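Side-chain contacts in cpftsy (Physcomitrella patens, PDB 4AK9), which is the chloroplast signal recognition particle receptor, a SIMIBI-class GTPase that probably binds and hydrolyses GTP while directing proteins to the thylakoid membrane: residues L241-T246 with A253-F258; F267-L272 with V282-E287. All blocks are in the same frame, centred on the assembly; numbering follows the deposited sequence.

Contact 1 (L241-T246 with A253-F258); sequences LVLDGT and AQAREF
Leu241 reaches from strand 238-244 to Ala255 and Phe258 on helix 251-261, the first two elements of a beta-alpha-beta unit in the P-loop GTPase fold. The strand and helix segments run nearly antiparallel, 166° between their directions, with axes 9.7 Å apart at the closest.

The apolar contacts centre on the fork of Leu241. Its CG, anti to the backbone N (chi1 173°), is carried toward the helix, and chi2 (64°) turns the two methyls to different residues there. CD2 settles against the backbone at Ala255, 3.7 Å from its CA. CD1 sits over one face of the Phe258 ring in a CH-pi contact, 4.2 Å from the centroid and displaced toward CG, the two side chains crossing at about a right angle. Cut back to an alanine, this position would lose both methyls, and the Phe258 face and Ala255 would probably be left with a gap between them and the strand. Farther along the strand, Leu243 and Gln254 lie alongside each other, pointing opposite ways, with Leu243 CD2 against the CG and OE1 of the glutamine.

The polar link is made through water. One water takes the amide hydrogen of Asp244 and donates to Gln254 OE1, bridging strand and helix without a direct hydrogen bond. The NE2 of the same amide makes a weak hydrogen bond to Glu54 OE2 of the second subunit.

Where the strand ends, Asp244 OD1 accepts from Thr246 N at 2.8 Å, an Asx turn, and also from Thr246 OG1 at 2.7 Å, both approaching from the same face of the carboxylate.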
loop_
_atom_site.group_PDB
_atom_site.type_symbol
_atom_site.label_atom_id
_atom_site.label_comp_id
_atom_site.label_asym_id
_atom_site.label_seq_id
_atom_site.Cartn_x
_atom_site.Cartn_y
_atom_site.Cartn_z
ATOM N N LEU A 241 18.602 5.339 6.520
ATOM C CA LEU A 241 17.995 4.217 5.812
ATOM C C LEU A 241 17.296 4.677 4.501
ATOM O O LEU A 241 16.393 5.539 4.515
ATOM C CB LEU A 241 16.994 3.504 6.755
ATOM C CG LEU A 241 16.166 2.405 6.100
ATOM C CD1 LEU A 241 17.041 1.244 5.626
ATOM C CD2 LEU A 241 15.092 1.879 7.056
ATOM N N VAL A 242 17.721 4.104 3.386
ATOM C CA VAL A 242 17.210 4.519 2.085
ATOM C C VAL A 242 16.074 3.570 1.735
ATOM O O VAL A 242 16.249 2.353 1.751
ATOM C CB VAL A 242 18.296 4.435 0.982
ATOM C CG1 VAL A 242 17.677 4.876 -0.375
ATOM C CG2 VAL A 242 19.483 5.299 1.325
ATOM N N LEU A 243 14.891 4.127 1.488
ATOM C CA LEU A 243 13.696 3.314 1.184
ATOM C C LEU A 243 13.080 3.737 -0.147
ATOM O O LEU A 243 12.972 4.929 -0.424
ATOM C CB LEU A 243 12.658 3.522 2.280
ATOM C CG LEU A 243 13.153 3.143 3.685
ATOM C CD1 LEU A 243 12.237 3.742 4.692
ATOM C CD2 LEU A 243 13.177 1.613 3.771
ATOM N N ASP A 244 12.674 2.767 -0.952
ATOM C CA ASP A 244 12.063 3.029 -2.266
ATOM C C ASP A 244 10.583 3.443 -2.138
ATOM O O ASP A 244 9.701 2.607 -1.854
ATOM C CB ASP A 244 12.182 1.760 -3.112
ATOM C CG ASP A 244 11.751 1.958 -4.553
ATOM O OD1 ASP A 244 10.936 2.883 -4.828
ATOM O OD2 ASP A 244 12.238 1.186 -5.429
ATOM N N GLY A 245 10.320 4.725 -2.391
ATOM C CA GLY A 245 8.992 5.315 -2.277
ATOM C C GLY A 245 7.950 4.641 -3.160
ATOM O O GLY A 245 6.743 4.682 -2.867
ATOM N N THR A 246 8.382 3.959 -4.213
ATOM C CA THR A 246 7.387 3.314 -5.082
ATOM C C THR A 246 6.788 2.057 -4.466
ATOM O O THR A 246 5.764 1.577 -4.929
ATOM C CB THR A 246 7.904 2.999 -6.491
ATOM O OG1 THR A 246 8.948 2.017 -6.419
ATOM C CG2 THR A 246 8.396 4.276 -7.187
ATOM N N ALA A 253 7.892 -2.700 6.399
ATOM C CA ALA A 253 8.426 -4.002 6.829
ATOM C C ALA A 253 9.957 -3.980 6.890
ATOM O O ALA A 253 10.563 -4.294 7.930
ATOM C CB ALA A 253 7.924 -5.136 5.918
ATOM N N GLN A 254 10.590 -3.550 5.804
ATOM C CA GLN A 254 12.050 -3.503 5.797
ATOM C C GLN A 254 12.574 -2.381 6.720
ATOM O O GLN A 254 13.669 -2.496 7.281
ATOM C CB GLN A 254 12.594 -3.389 4.361
ATOM C CG GLN A 254 12.289 -2.085 3.719
ATOM C CD GLN A 254 12.597 -2.087 2.247
ATOM O OE1 GLN A 254 13.540 -1.430 1.812
ATOM N NE2 GLN A 254 11.793 -2.822 1.457
ATOM N N ALA A 255 11.795 -1.319 6.935
ATOM C CA ALA A 255 12.235 -0.264 7.855
ATOM C C ALA A 255 12.292 -0.736 9.310
ATOM O O ALA A 255 13.222 -0.405 10.072
ATOM C CB ALA A 255 11.371 0.954 7.737
ATOM N N ARG A 256 11.281 -1.500 9.712
ATOM C CA ARG A 256 11.279 -2.081 11.050
ATOM C C ARG A 256 12.450 -3.042 11.231
ATOM O O ARG A 256 13.116 -3.019 12.267
ATOM C CB ARG A 256 9.977 -2.840 11.280
ATOM C CG ARG A 256 8.795 -1.906 11.382
ATOM C CD ARG A 256 7.523 -2.636 11.817
ATOM N NE ARG A 256 6.578 -1.665 12.352
ATOM C CZ ARG A 256 5.511 -1.213 11.703
ATOM N NH1 ARG A 256 5.211 -1.679 10.489
ATOM N NH2 ARG A 256 4.731 -0.314 12.291
ATOM N N GLU A 257 12.697 -3.863 10.218
ATOM C CA GLU A 257 13.766 -4.856 10.271
ATOM C C GLU A 257 15.123 -4.189 10.393
ATOM O O GLU A 257 15.927 -4.571 11.260
ATOM C CB GLU A 257 13.729 -5.762 9.039
ATOM C CG GLU A 257 12.536 -6.716 9.029
ATOM C CD GLU A 257 12.322 -7.412 7.678
ATOM O OE1 GLU A 257 13.336 -7.818 7.049
ATOM O OE2 GLU A 257 11.140 -7.564 7.263
ATOM N N PHE A 258 15.392 -3.191 9.552
ATOM C CA PHE A 258 16.688 -2.509 9.644
ATOM C C PHE A 258 16.895 -1.812 10.977
ATOM O O PHE A 258 17.998 -1.804 11.529
ATOM C CB PHE A 258 16.918 -1.534 8.460
ATOM C CG PHE A 258 17.552 -2.179 7.267
ATOM C CD1 PHE A 258 16.786 -2.920 6.364
ATOM C CD2 PHE A 258 18.925 -2.105 7.069
ATOM C CE1 PHE A 258 17.365 -3.545 5.268
ATOM C CE2 PHE A 258 19.510 -2.735 5.969
ATOM C CZ PHE A 258 18.736 -3.458 5.068
HETATM O O HOH W 1 15.659 -0.480 2.511
HETATM O O HOH W 2 13.303 0.138 -0.516
#

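Contact 2 (F267-L272 with V282-E287); sequences FILTKL and VSVVDE
Val284, on helix 280-288, lays its CG2 methyl over one face of the Phe267 ring, and this pair accounts for most of the surface buried between strand 266-270 and the helix. The methyl stands 3.6 Å above the ring plane, not over the ring centre but nearer the CE2-CZ side, where it lies 3.7 Å from Phe267 CE2 and nearly as close to CZ. Measured to the centroid, the CH-pi contact is 4.0 Å long and 24° off the ring normal.

The torsions on both sides bring this about. In Phe267, CG lies anti to the carbonyl carbon (chi1 -54°), which carries the ring out from the strand to the helix. Val284 has CG1 between its backbone N and carbonyl carbon (chi1 80°), placing CG2 anti to the N; CG2 thus goes to the Phe267 face, while CG1 sits between Phe267 CD2 and Leu269 CD2.

Leu269 is the lesser third member, two residues along the strand and on the same side of it as Phe267. Its CD2 approaches Val284 CG1 at 4.3 Å, a loose apolar touch. All three residues are buried, and no hydrogen bond crosses between the segments.

The contact joins the first strand and the helix of the unit formed by strand 266-270, helix 280-288 and strand 292-296. Val284 also packs on Val292 of the following strand, Phe267 on Leu241 and Leu243 of strand 238-244, and Ser283 and Asp286 turn to the N-terminal helical region, where Asp286 forms a salt bridge with Lys68.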
loop_
_atom_site.group_PDB
_atom_site.type_symbol
_atom_site.label_atom_id
_atom_site.label_comp_id
_atom_site.label_asym_id
_atom_site.label_seq_id
_atom_site.Cartn_x
_atom_site.Cartn_y
_atom_site.Cartn_z
ATOM N N PHE A 267 15.330 8.665 7.703
ATOM C CA PHE A 267 15.030 7.985 6.441
ATOM C C PHE A 267 15.308 8.890 5.237
ATOM O O PHE A 267 15.175 10.116 5.313
ATOM C CB PHE A 267 13.548 7.603 6.385
ATOM C CG PHE A 267 13.078 6.804 7.560
ATOM C CD1 PHE A 267 13.580 5.548 7.812
ATOM C CD2 PHE A 267 12.076 7.314 8.396
ATOM C CE1 PHE A 267 13.135 4.806 8.898
ATOM C CE2 PHE A 267 11.613 6.565 9.498
ATOM C CZ PHE A 267 12.131 5.304 9.733
ATOM N N ILE A 268 15.652 8.250 4.136
ATOM C CA ILE A 268 15.663 8.851 2.809
ATOM C C ILE A 268 14.733 8.068 1.907
ATOM O O ILE A 268 14.925 6.862 1.655
ATOM C CB ILE A 268 17.099 8.875 2.229
ATOM C CG1 ILE A 268 17.979 9.723 3.152
ATOM C CG2 ILE A 268 17.078 9.429 0.718
ATOM C CD1 ILE A 268 19.485 9.604 2.803
ATOM N N LEU A 269 13.679 8.743 1.445
ATOM C CA LEU A 269 12.658 8.084 0.619
ATOM C C LEU A 269 12.859 8.511 -0.824
ATOM O O LEU A 269 12.729 9.696 -1.129
ATOM C CB LEU A 269 11.241 8.474 1.084
ATOM C CG LEU A 269 10.689 7.517 2.172
ATOM C CD1 LEU A 269 11.547 7.502 3.452
ATOM C CD2 LEU A 269 9.252 7.862 2.527
ATOM N N THR A 270 13.231 7.563 -1.663
ATOM C CA THR A 270 13.578 7.857 -3.058
ATOM C C THR A 270 12.409 7.591 -4.022
ATOM O O THR A 270 11.414 6.938 -3.651
ATOM C CB THR A 270 14.748 6.967 -3.527
ATOM O OG1 THR A 270 14.351 5.598 -3.430
ATOM C CG2 THR A 270 15.998 7.191 -2.680
ATOM N N LYS A 271 12.567 8.068 -5.255
ATOM C CA LYS A 271 11.679 7.739 -6.376
ATOM C C LYS A 271 10.228 8.143 -6.149
ATOM O O LYS A 271 9.304 7.504 -6.665
ATOM C CB LYS A 271 11.760 6.254 -6.673
ATOM C CG LYS A 271 13.177 5.825 -7.083
ATOM C CD LYS A 271 13.321 4.310 -7.072
ATOM C CE LYS A 271 12.420 3.645 -8.115
ATOM N NZ LYS A 271 12.540 2.147 -8.128
ATOM N N LEU A 272 10.022 9.216 -5.410
ATOM C CA LEU A 272 8.665 9.610 -5.072
ATOM C C LEU A 272 7.914 10.231 -6.256
ATOM O O LEU A 272 6.681 10.287 -6.268
ATOM C CB LEU A 272 8.664 10.535 -3.863
ATOM C CG LEU A 272 8.976 9.793 -2.549
ATOM C CD1 LEU A 272 9.276 10.776 -1.422
ATOM C CD2 LEU A 272 7.795 8.879 -2.148
ATOM N N VAL A 282 4.206 10.179 5.511
ATOM C CA VAL A 282 3.546 10.446 6.781
ATOM C C VAL A 282 3.455 9.187 7.618
ATOM O O VAL A 282 3.749 9.185 8.813
ATOM C CB VAL A 282 2.127 11.044 6.527
ATOM C CG1 VAL A 282 1.455 11.409 7.880
ATOM C CG2 VAL A 282 2.258 12.251 5.623
ATOM N N SER A 283 3.098 8.092 6.975
ATOM C CA SER A 283 2.948 6.823 7.675
ATOM C C SER A 283 4.240 6.356 8.312
ATOM O O SER A 283 4.234 5.834 9.433
ATOM C CB SER A 283 2.456 5.760 6.708
ATOM O OG SER A 283 1.179 6.149 6.160
ATOM N N VAL A 284 5.354 6.506 7.595
ATOM C CA VAL A 284 6.632 6.058 8.161
ATOM C C VAL A 284 7.049 6.912 9.362
ATOM O O VAL A 284 7.505 6.389 10.380
ATOM C CB VAL A 284 7.763 5.886 7.074
ATOM C CG1 VAL A 284 8.374 7.198 6.699
ATOM C CG2 VAL A 284 8.881 5.000 7.625
ATOM N N VAL A 285 6.841 8.214 9.288
ATOM C CA VAL A 285 7.190 9.091 10.416
ATOM C C VAL A 285 6.284 8.774 11.606
ATOM O O VAL A 285 6.755 8.628 12.733
ATOM C CB VAL A 285 7.087 10.564 10.022
ATOM C CG1 VAL A 285 7.267 11.477 11.281
ATOM C CG2 VAL A 285 8.149 10.885 8.967
ATOM N N ASP A 286 4.986 8.638 11.337
ATOM C CA ASP A 286 3.994 8.312 12.362
ATOM C C ASP A 286 4.262 6.971 13.051
ATOM O O ASP A 286 4.279 6.878 14.296
ATOM C CB ASP A 286 2.587 8.331 11.754
ATOM C CG ASP A 286 1.504 8.030 12.786
ATOM O OD1 ASP A 286 1.633 8.505 13.947
ATOM O OD2 ASP A 286 0.546 7.286 12.452
ATOM N N GLU A 287 4.502 5.922 12.271
ATOM C CA GLU A 287 4.671 4.596 12.827
ATOM C C GLU A 287 6.018 4.374 13.472
ATOM O O GLU A 287 6.090 3.649 14.474
ATOM C CB GLU A 287 4.456 3.514 11.750
ATOM C CG GLU A 287 2.990 3.377 11.257
ATOM C CD GLU A 287 2.085 2.707 12.290
ATOM O OE1 GLU A 287 2.552 1.758 12.974
ATOM O OE2 GLU A 287 0.913 3.137 12.438
#

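How the contacts relate
From the N terminus, strand 238-244 comes first, and contact 1 closes the short connection to helix 251-261. The chain then returns as strand 266-270, from which contact 2 closes the next connection, to helix 280-288. The two are in series, neither nesting nor crossing, and belong to consecutive beta-alpha-beta units sharing strand 266-270. Their strands are parallel neighbours in the sheet, joined by a probable hydrogen bond from Leu243 N to Ile268 O; another, from Gly245 N to Thr270 O, continues the pairing just past the strand end. Salt bridges add ties at two other levels: Asp244, at the end of its strand, with Lys271 just past the other, and Arg256 with Glu287 between the helices. Together the contacts pack two successive helices onto the GTPase-domain sheet.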